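Local coordinates for protein L-lactate dehydrogenase (Trichomonas vaginalis, PDB 4UUL) that probably catalyses the NAD-dependent reduction of 2-oxo acids such as pyruvate and oxaloacetate to L-lactate and L-malate, at residues D132-M140 with K280-P288; W183-D193 with W308-D319. The protein carries 1 engineered substitution. One frame throughout, in Å; residues are numbered along the deposited sequence. Where two conformers were deposited one is given.

Interaction 1 of 2, residues D132-M140 with K280-P288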
loop_
_atom_site.group_PDB
_atom_site.type_symbol
_atom_site.label_atom_id
_atom_site.label_comp_id
_atom_site.label_asym_id
_atom_site.label_seq_id
_atom_site.Cartn_x
_atom_site.Cartn_y
_atom_site.Cartn_z
ATOM N N ASP B 132 -17.089 9.332 12.476
ATOM C CA ASP B 132 -17.513 9.060 11.121
ATOM C C ASP B 132 -19.033 8.943 10.951
ATOM O O ASP B 132 -19.579 9.506 10.008
ATOM C CB ASP B 132 -16.755 7.890 10.473
ATOM C CG ASP B 132 -16.895 6.593 11.188
ATOM O OD1 ASP B 132 -17.352 6.562 12.366
ATOM O OD2 ASP B 132 -16.501 5.595 10.586
ATOM N N ASN B 133 -19.760 8.223 11.820
ATOM C CA ASN B 133 -21.181 8.126 11.611
ATOM C C ASN B 133 -21.847 9.493 11.620
ATOM O O ASN B 133 -22.728 9.778 10.797
ATOM C CB ASN B 133 -21.876 7.299 12.714
ATOM C CG ASN B 133 -21.370 5.883 12.854
ATOM O OD1 ASN B 133 -20.171 5.651 13.104
ATOM N ND2 ASN B 133 -22.294 4.922 12.787
ATOM N N THR B 134 -21.473 10.322 12.580
ATOM C CA THR B 134 -22.105 11.635 12.700
ATOM C C THR B 134 -21.637 12.591 11.597
ATOM O O THR B 134 -22.471 13.287 11.011
ATOM C CB THR B 134 -21.915 12.222 14.063
ATOM O OG1 THR B 134 -22.606 11.355 14.964
ATOM C CG2 THR B 134 -22.464 13.640 14.179
ATOM N N ASN B 135 -20.342 12.536 11.235
ATOM C CA ASN B 135 -19.897 13.293 10.108
ATOM C C ASN B 135 -20.659 12.928 8.837
ATOM O O ASN B 135 -20.999 13.809 8.033
ATOM C CB ASN B 135 -18.403 13.064 9.891
ATOM C CG ASN B 135 -17.534 13.697 10.977
ATOM O OD1 ASN B 135 -17.941 14.620 11.677
ATOM N ND2 ASN B 135 -16.260 13.311 10.989
ATOM N N CYS B 136 -20.906 11.623 8.663
ATOM C CA CYS B 136 -21.636 11.144 7.510
ATOM C C CYS B 136 -23.073 11.708 7.479
ATOM O O CYS B 136 -23.560 12.188 6.469
ATOM C CB CYS B 136 -21.652 9.628 7.504
ATOM S SG CYS B 136 -22.348 8.870 6.017
ATOM N N GLU B 137 -23.753 11.599 8.619
ATOM C CA GLU B 137 -25.109 12.153 8.728
ATOM C C GLU B 137 -25.124 13.632 8.361
ATOM O O GLU B 137 -26.008 14.096 7.648
ATOM C CB GLU B 137 -25.624 11.925 10.132
ATOM C CG GLU B 137 -27.018 12.456 10.412
ATOM C CD GLU B 137 -28.144 11.820 9.662
ATOM O OE1 GLU B 137 -28.063 10.626 9.321
ATOM O OE2 GLU B 137 -29.202 12.520 9.482
ATOM N N ILE B 138 -24.198 14.410 8.932
ATOM C CA ILE B 138 -24.158 15.846 8.673
ATOM C C ILE B 138 -23.903 16.102 7.189
ATOM O O ILE B 138 -24.533 17.009 6.610
ATOM C CB ILE B 138 -23.137 16.525 9.622
ATOM C CG1 ILE B 138 -23.600 16.434 11.098
ATOM C CG2 ILE B 138 -22.882 17.952 9.225
ATOM C CD1 ILE B 138 -24.930 17.128 11.414
ATOM N N ALA B 139 -22.922 15.420 6.599
ATOM C CA ALA B 139 -22.668 15.666 5.175
ATOM C C ALA B 139 -23.902 15.370 4.354
ATOM O O ALA B 139 -24.299 16.192 3.496
ATOM C CB ALA B 139 -21.518 14.839 4.695
ATOM N N MET B 140 -24.563 14.257 4.655
ATOM C CA MET B 140 -25.758 13.880 3.915
ATOM C C MET B 140 -26.871 14.920 4.075
ATOM O O MET B 140 -27.520 15.283 3.088
ATOM C CB MET B 140 -26.199 12.504 4.391
ATOM C CG MET B 140 -27.486 12.020 3.750
ATOM S SD MET B 140 -28.058 10.420 4.350
ATOM C CE MET B 140 -28.207 10.677 6.085
ATOM N N LYS B 280 -34.313 3.099 14.584
ATOM C CA LYS B 280 -35.066 4.245 14.083
ATOM C C LYS B 280 -34.333 4.977 12.951
ATOM O O LYS B 280 -33.124 5.227 13.057
ATOM C CB LYS B 280 -35.285 5.199 15.227
ATOM C CG LYS B 280 -36.216 6.328 14.883
ATOM C CD LYS B 280 -36.350 7.350 15.995
ATOM C CE LYS B 280 -37.429 8.367 15.687
ATOM N NZ LYS B 280 -38.780 7.802 15.849
ATOM N N PRO B 281 -35.024 5.366 11.883
ATOM C CA PRO B 281 -34.428 6.221 10.849
ATOM C C PRO B 281 -33.952 7.526 11.412
ATOM O O PRO B 281 -34.472 8.020 12.420
ATOM C CB PRO B 281 -35.573 6.449 9.879
ATOM C CG PRO B 281 -36.517 5.280 10.116
ATOM C CD PRO B 281 -36.428 4.980 11.563
ATOM N N GLY B 282 -32.909 8.067 10.780
ATOM C CA GLY B 282 -32.466 9.424 11.071
ATOM C C GLY B 282 -31.000 9.562 11.453
ATOM O O GLY B 282 -30.560 10.687 11.635
ATOM N N VAL B 283 -30.280 8.451 11.593
ATOM C CA VAL B 283 -28.857 8.468 11.859
ATOM C C VAL B 283 -28.180 7.516 10.855
ATOM O O VAL B 283 -28.859 6.843 10.077
ATOM C CB VAL B 283 -28.518 8.073 13.288
ATOM C CG1 VAL B 283 -29.020 9.118 14.281
ATOM C CG2 VAL B 283 -29.051 6.687 13.634
ATOM N N VAL B 284 -26.853 7.478 10.916
ATOM C CA VAL B 284 -26.014 6.551 10.156
ATOM C C VAL B 284 -25.544 5.518 11.166
ATOM O O VAL B 284 -24.958 5.867 12.198
ATOM C CB VAL B 284 -24.876 7.299 9.460
ATOM C CG1 VAL B 284 -23.853 6.316 8.849
ATOM C CG2 VAL B 284 -25.421 8.255 8.436
ATOM N N PHE B 285 -25.801 4.234 10.881
ATOM C CA PHE B 285 -25.702 3.167 11.878
ATOM C C PHE B 285 -25.034 1.969 11.201
ATOM O O PHE B 285 -25.407 1.626 10.077
ATOM C CB PHE B 285 -27.145 2.845 12.297
ATOM C CG PHE B 285 -27.295 1.943 13.513
ATOM C CD1 PHE B 285 -27.167 0.546 13.424
ATOM C CD2 PHE B 285 -27.647 2.490 14.735
ATOM C CE1 PHE B 285 -27.338 -0.244 14.526
ATOM C CE2 PHE B 285 -27.817 1.675 15.836
ATOM C CZ PHE B 285 -27.666 0.333 15.755
ATOM N N SER B 286 -24.037 1.361 11.862
ATOM C CA SER B 286 -23.408 0.202 11.271
ATOM C C SER B 286 -24.306 -1.029 11.390
ATOM O O SER B 286 -24.823 -1.347 12.475
ATOM C CB SER B 286 -22.050 -0.067 11.933
ATOM O OG SER B 286 -21.418 -1.149 11.270
ATOM N N PHE B 287 -24.563 -1.645 10.245
ATOM C CA PHE B 287 -25.371 -2.870 10.126
ATOM C C PHE B 287 -24.562 -3.956 9.435
ATOM O O PHE B 287 -23.638 -3.637 8.666
ATOM C CB PHE B 287 -26.574 -2.642 9.211
ATOM C CG PHE B 287 -27.721 -1.830 9.812
ATOM C CD1 PHE B 287 -28.671 -2.421 10.593
ATOM C CD2 PHE B 287 -27.832 -0.480 9.570
ATOM C CE1 PHE B 287 -29.733 -1.723 11.113
ATOM C CE2 PHE B 287 -28.914 0.246 10.075
ATOM C CZ PHE B 287 -29.866 -0.385 10.816
ATOM N N PRO B 288 -24.961 -5.218 9.637
ATOM C CA PRO B 288 -24.441 -6.274 8.749
ATOM C C PRO B 288 -25.046 -6.112 7.361
ATOM O O PRO B 288 -26.291 -6.084 7.215
ATOM C CB PRO B 288 -24.902 -7.551 9.418
ATOM C CG PRO B 288 -26.205 -7.153 10.098
ATOM C CD PRO B 288 -26.026 -5.678 10.539
HETATM O O HOH W 1 -25.302 9.343 12.407
HETATM O O HOH W 2 -30.256 8.819 8.038
#
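Two torsions bring Asn-133 and Val-284 together: Asn-133 CG lies anti to its own carbonyl carbon (chi1 -59°), which swings the amide across to the strand, while Val-284 holds CG1 anti to the backbone N and CG2 anti to the carbonyl carbon, with both methyls facing the helix. The pair illustrates how a Rossmann-type NAD-binding domain is fastened to its catalytic partner, here through helix 132-140 and strand 284-288. Asn-133 ND2 donates a nearly straight hydrogen bond of 2.9 Å (171°) to Val-284 O. The carbonyl lies in the amide plane of Asn-133, whereas the donor approaches from above the carbonyl plane, 47° out of it. ND2 also bonds Gly-184 O, tying strand 284-288 to that backbone. Val-284 CG2 comes 4.0 Å from Cys-136 SG and, more loosely, 4.4 Å from Met-140 CE. A water links the backbones, accepting from Val-284 N (2.8 Å) and donating weakly to Asn-133 O. The chi2 bend of Glu-137 sets its carboxylate beside Gly-282 O, where Lys-324 NZ bonds that carbonyl and makes only a long, weak ion pair with OE2. A second water donates to Glu-137 OE1 at 3.1 Å and to Val-283 O at 3.2 Å.

Interaction 2 of 2, residues W183-D193 with W308-D319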
loop_
_atom_site.group_PDB
_atom_site.type_symbol
_atom_site.label_atom_id
_atom_site.label_comp_id
_atom_site.label_asym_id
_atom_site.label_seq_id
_atom_site.Cartn_x
_atom_site.Cartn_y
_atom_site.Cartn_z
ATOM N N TRP B 183 -22.013 -3.316 15.110
ATOM C CA TRP B 183 -23.242 -2.557 14.924
ATOM C C TRP B 183 -23.126 -1.149 15.540
ATOM O O TRP B 183 -22.459 -0.973 16.568
ATOM C CB TRP B 183 -24.438 -3.212 15.639
ATOM C CG TRP B 183 -24.788 -4.633 15.383
ATOM C CD1 TRP B 183 -24.176 -5.738 15.897
ATOM C CD2 TRP B 183 -25.930 -5.106 14.662
ATOM N NE1 TRP B 183 -24.866 -6.872 15.535
ATOM C CE2 TRP B 183 -25.954 -6.511 14.780
ATOM C CE3 TRP B 183 -26.936 -4.471 13.918
ATOM C CZ2 TRP B 183 -26.952 -7.284 14.206
ATOM C CZ3 TRP B 183 -27.961 -5.247 13.393
ATOM C CH2 TRP B 183 -27.943 -6.628 13.527
ATOM N N GLY B 184 -23.866 -0.211 14.970
ATOM C CA GLY B 184 -24.109 1.047 15.644
ATOM C C GLY B 184 -23.074 2.094 15.357
ATOM O O GLY B 184 -22.653 2.305 14.208
ATOM N N ASN B 185 -22.683 2.780 16.415
ATOM C CA ASN B 185 -21.715 3.889 16.365
ATOM C C ASN B 185 -20.303 3.361 16.516
ATOM O O ASN B 185 -20.072 2.329 17.023
ATOM C CB ASN B 185 -22.007 4.864 17.508
ATOM C CG ASN B 185 -21.433 6.246 17.288
ATOM O OD1 ASN B 185 -20.828 6.514 16.216
ATOM N ND2 ASN B 185 -21.556 7.120 18.299
ATOM N N HIS B 186 -19.345 4.194 16.191
ATOM C CA HIS B 186 -17.956 4.125 16.827
ATOM C C HIS B 186 -17.958 4.661 18.211
ATOM O O HIS B 186 -18.989 5.143 18.699
ATOM C CB HIS B 186 -16.964 4.865 16.004
ATOM C CG HIS B 186 -16.471 3.982 14.900
ATOM N ND1 HIS B 186 -16.708 4.234 13.574
ATOM C CD2 HIS B 186 -15.809 2.795 14.934
ATOM C CE1 HIS B 186 -16.130 3.303 12.834
ATOM N NE2 HIS B 186 -15.666 2.369 13.641
ATOM N N GLY B 187 -16.842 4.614 18.875
ATOM C CA GLY B 187 -16.718 5.083 20.232
ATOM C C GLY B 187 -17.143 4.013 21.154
ATOM O O GLY B 187 -17.303 2.821 20.774
ATOM N N GLU B 188 -17.368 4.465 22.371
ATOM C CA GLU B 188 -17.683 3.636 23.486
ATOM C C GLU B 188 -18.896 2.786 23.247
ATOM O O GLU B 188 -18.954 1.731 23.826
ATOM C CB GLU B 188 -17.857 4.507 24.746
ATOM C CG GLU B 188 -16.563 5.167 25.229
ATOM C CD GLU B 188 -16.734 5.968 26.507
ATOM O OE1 GLU B 188 -17.867 6.023 27.040
ATOM O OE2 GLU B 188 -15.732 6.541 26.975
ATOM N N SER B 189 -19.875 3.225 22.443
ATOM C CA SER B 189 -21.097 2.480 22.326
ATOM C C SER B 189 -21.111 1.408 21.240
ATOM O O SER B 189 -22.086 0.712 21.065
ATOM C CB SER B 189 -22.315 3.399 22.141
ATOM O OG SER B 189 -22.368 3.913 20.848
ATOM N N MET B 190 -20.045 1.288 20.446
ATOM C CA MET B 190 -19.998 0.321 19.361
ATOM C C MET B 190 -20.296 -1.064 19.901
ATOM O O MET B 190 -19.850 -1.454 20.980
ATOM C CB MET B 190 -18.617 0.288 18.784
ATOM C CG MET B 190 -18.460 -0.402 17.473
ATOM S SD MET B 190 -16.773 -0.341 16.819
ATOM C CE MET B 190 -15.858 -1.241 18.064
ATOM N N VAL B 191 -21.042 -1.838 19.112
ATOM C CA VAL B 191 -21.440 -3.179 19.515
ATOM C C VAL B 191 -20.629 -4.203 18.694
ATOM O O VAL B 191 -20.893 -4.391 17.498
ATOM C CB VAL B 191 -22.946 -3.407 19.291
ATOM C CG1 VAL B 191 -23.288 -4.758 19.906
ATOM C CG2 VAL B 191 -23.773 -2.297 19.901
ATOM N N ALA B 192 -19.657 -4.855 19.324
ATOM C CA ALA B 192 -18.883 -5.924 18.667
ATOM C C ALA B 192 -19.618 -7.229 19.037
ATOM O O ALA B 192 -19.449 -7.796 20.129
ATOM C CB ALA B 192 -17.434 -5.899 19.151
ATOM N N ASP B 193 -20.469 -7.656 18.138
ATOM C CA ASP B 193 -21.411 -8.739 18.368
ATOM C C ASP B 193 -20.865 -10.081 17.900
ATOM O O ASP B 193 -20.545 -10.256 16.702
ATOM C CB ASP B 193 -22.676 -8.411 17.586
ATOM C CG ASP B 193 -23.766 -9.482 17.665
ATOM O OD1 ASP B 193 -23.793 -10.255 18.637
ATOM O OD2 ASP B 193 -24.609 -9.497 16.735
ATOM N N TRP B 308 -29.306 -9.215 25.364
ATOM C CA TRP B 308 -28.054 -8.481 25.421
ATOM C C TRP B 308 -27.900 -7.581 24.209
ATOM O O TRP B 308 -27.636 -6.382 24.333
ATOM C CB TRP B 308 -26.859 -9.440 25.511
ATOM C CG TRP B 308 -25.519 -8.739 25.426
ATOM C CD1 TRP B 308 -24.829 -8.177 26.458
ATOM C CD2 TRP B 308 -24.720 -8.516 24.248
ATOM N NE1 TRP B 308 -23.657 -7.601 25.997
ATOM C CE2 TRP B 308 -23.570 -7.799 24.654
ATOM C CE3 TRP B 308 -24.873 -8.842 22.910
ATOM C CZ2 TRP B 308 -22.569 -7.421 23.772
ATOM C CZ3 TRP B 308 -23.854 -8.477 22.025
ATOM C CH2 TRP B 308 -22.743 -7.750 22.470
ATOM N N LEU B 309 -28.105 -8.127 23.027
ATOM C CA LEU B 309 -27.933 -7.352 21.811
ATOM C C LEU B 309 -28.962 -6.253 21.723
ATOM O O LEU B 309 -28.656 -5.126 21.289
ATOM C CB LEU B 309 -27.949 -8.270 20.569
ATOM C CG LEU B 309 -27.671 -7.527 19.244
ATOM C CD1 LEU B 309 -26.353 -6.724 19.260
ATOM C CD2 LEU B 309 -27.668 -8.516 18.081
ATOM N N ARG B 310 -30.187 -6.527 22.153
ATOM C CA ARG B 310 -31.242 -5.495 22.083
ATOM C C ARG B 310 -30.813 -4.271 22.880
ATOM O O ARG B 310 -30.924 -3.139 22.430
ATOM C CB ARG B 310 -32.554 -6.048 22.649
ATOM C CG ARG B 310 -33.772 -5.080 22.610
ATOM C CD ARG B 310 -34.273 -4.925 21.201
ATOM N NE ARG B 310 -33.622 -3.821 20.515
ATOM C CZ ARG B 310 -33.572 -3.689 19.193
ATOM N NH1 ARG B 310 -34.071 -4.626 18.389
ATOM N NH2 ARG B 310 -32.995 -2.649 18.654
ATOM N N GLU B 311 -30.343 -4.501 24.097
ATOM C CA GLU B 311 -29.925 -3.431 24.964
ATOM C C GLU B 311 -28.744 -2.676 24.346
ATOM O O GLU B 311 -28.717 -1.445 24.348
ATOM C CB GLU B 311 -29.611 -3.965 26.377
ATOM C CG GLU B 311 -29.232 -2.881 27.392
ATOM C CD GLU B 311 -28.960 -3.420 28.788
ATOM O OE1 GLU B 311 -29.331 -4.583 29.072
ATOM O OE2 GLU B 311 -28.384 -2.668 29.609
ATOM N N LYS B 312 -27.780 -3.389 23.791
ATOM C CA LYS B 312 -26.620 -2.741 23.194
ATOM C C LYS B 312 -27.016 -1.886 21.981
ATOM O O LYS B 312 -26.513 -0.796 21.810
ATOM C CB LYS B 312 -25.578 -3.777 22.753
ATOM C CG LYS B 312 -24.892 -4.540 23.832
ATOM C CD LYS B 312 -24.094 -3.672 24.769
ATOM C CE LYS B 312 -22.805 -3.256 24.139
ATOM N NZ LYS B 312 -22.012 -2.391 25.084
ATOM N N LEU B 313 -27.881 -2.430 21.140
ATOM C CA LEU B 313 -28.384 -1.714 19.975
ATOM C C LEU B 313 -29.137 -0.452 20.373
ATOM O O LEU B 313 -28.972 0.599 19.789
ATOM C CB LEU B 313 -29.296 -2.596 19.088
ATOM C CG LEU B 313 -28.614 -3.741 18.357
ATOM C CD1 LEU B 313 -29.647 -4.571 17.617
ATOM C CD2 LEU B 313 -27.574 -3.241 17.376
ATOM N N ASP B 314 -29.973 -0.568 21.397
ATOM C CA ASP B 314 -30.741 0.575 21.867
ATOM C C ASP B 314 -29.822 1.654 22.411
ATOM O O ASP B 314 -30.033 2.844 22.194
ATOM C CB ASP B 314 -31.726 0.113 22.939
ATOM C CG ASP B 314 -32.823 -0.798 22.401
ATOM O OD1 ASP B 314 -33.027 -0.890 21.176
ATOM O OD2 ASP B 314 -33.468 -1.453 23.269
ATOM N N PHE B 315 -28.787 1.253 23.135
ATOM C CA PHE B 315 -27.889 2.231 23.740
ATOM C C PHE B 315 -27.106 2.973 22.646
ATOM O O PHE B 315 -26.913 4.188 22.704
ATOM C CB PHE B 315 -26.916 1.523 24.682
ATOM C CG PHE B 315 -26.022 2.421 25.441
ATOM C CD1 PHE B 315 -26.428 2.959 26.654
ATOM C CD2 PHE B 315 -24.761 2.707 24.985
ATOM C CE1 PHE B 315 -25.588 3.776 27.387
ATOM C CE2 PHE B 315 -23.911 3.553 25.681
ATOM C CZ PHE B 315 -24.321 4.080 26.907
ATOM N N THR B 316 -26.604 2.261 21.625
ATOM C CA THR B 316 -25.815 2.897 20.570
ATOM C C THR B 316 -26.726 3.719 19.673
ATOM O O THR B 316 -26.334 4.795 19.197
ATOM C CB THR B 316 -24.950 1.881 19.826
ATOM O OG1 THR B 316 -23.970 2.591 19.041
ATOM C CG2 THR B 316 -25.767 1.014 18.872
ATOM N N GLU B 317 -27.968 3.304 19.465
ATOM C CA GLU B 317 -28.943 4.130 18.763
ATOM C C GLU B 317 -29.158 5.455 19.471
ATOM O O GLU B 317 -29.104 6.538 18.876
ATOM C CB GLU B 317 -30.264 3.380 18.639
ATOM C CG GLU B 317 -31.442 4.159 18.036
ATOM C CD GLU B 317 -32.731 3.391 18.188
ATOM O OE1 GLU B 317 -33.072 2.993 19.305
ATOM O OE2 GLU B 317 -33.384 3.210 17.217
ATOM N N LYS B 318 -29.402 5.379 20.778
ATOM C CA LYS B 318 -29.598 6.589 21.583
ATOM C C LYS B 318 -28.360 7.502 21.471
ATOM O O LYS B 318 -28.460 8.719 21.300
ATOM C CB LYS B 318 -29.873 6.181 23.053
ATOM C CG LYS B 318 -30.088 7.355 23.973
ATOM C CD LYS B 318 -30.500 6.833 25.375
ATOM C CE LYS B 318 -30.726 7.905 26.423
ATOM N NZ LYS B 318 -29.548 8.678 26.706
ATOM N N ASP B 319 -27.167 6.908 21.543
ATOM C CA ASP B 319 -25.907 7.642 21.430
ATOM C C ASP B 319 -25.827 8.374 20.094
ATOM O O ASP B 319 -25.490 9.571 20.053
ATOM C CB ASP B 319 -24.769 6.650 21.561
ATOM C CG ASP B 319 -23.432 7.238 21.548
ATOM O OD1 ASP B 319 -23.240 8.324 22.096
ATOM O OD2 ASP B 319 -22.489 6.590 20.999
HETATM O O HOH W 3 -19.861 5.964 21.322
HETATM O O HOH W 4 -20.176 -0.786 23.578
HETATM O O HOH W 5 -24.008 -0.079 22.911
#
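The loop bearing His-186, the predicted proton acceptor, joins two antiparallel strands, and Asn-185 and Ser-189 within it dock on Thr-316 and Asp-319 of the long C-terminal helix. Thr-316 OG1 is turned anti to its backbone N (chi1 -166°), where it receives Asn-185 N in a hydrogen bond of 2.9 Å (163°) and lies 2.8 Å from Ser-189 OG. That serine hydroxyl donates in turn to Asp-319 OD2 (2.7 Å). Asn-185 ND2 reaches the same oxygen at 2.9 Å from the other face of the carboxylate, and a water that also spans His-186 O and Ser-189 N adds a further donor. This single oxygen thus gathers the loop on both sides of the histidine, whose NE2 bonds Asp-158 and whose ND1 bonds Asp-132. Packing is close where Thr-316 CG2 sits 3.6 Å from Gly-184 CA. Along the strands the contact turns apolar. Leu-309 CD1 lies over the five-membered ring of Trp-183, 4.3 Å from its centroid in a CH-pi contact, and meets Val-191 CG1 at 3.7 Å. The indole is held in place by NE1 donating to Asp-193 OD2 (2.9 Å); Thr-195 holds the other carboxylate oxygen. A hairpin clamped at its turn by a helix, with the CB of His-186 directed away from that helix, is consistent with the catalytic loop of the lactate/malate dehydrogenase alpha/beta domain.

In the fold
After most of the parallel sheet of the NAD-binding domain, the chain reaches helix 132-140, then the histidine loop and hairpin at 183-193. Strand 284-288 returns to that helix and closes interaction 1 across some 140 residues; helix 308-319 then reaches back to the hairpin and closes interaction 2. The two closures cross, because their segments alternate along the chain, and their centres lie about 13 Å apart. Interaction 1 joins the two domains, whereas interaction 2 ties parts of the catalytic domain together. They meet at Asp-132 OD1 and His-186 ND1, 2.7 Å apart in a probable hydrogen bond, and again where Lys-280 N probably bonds Glu-317 OE2.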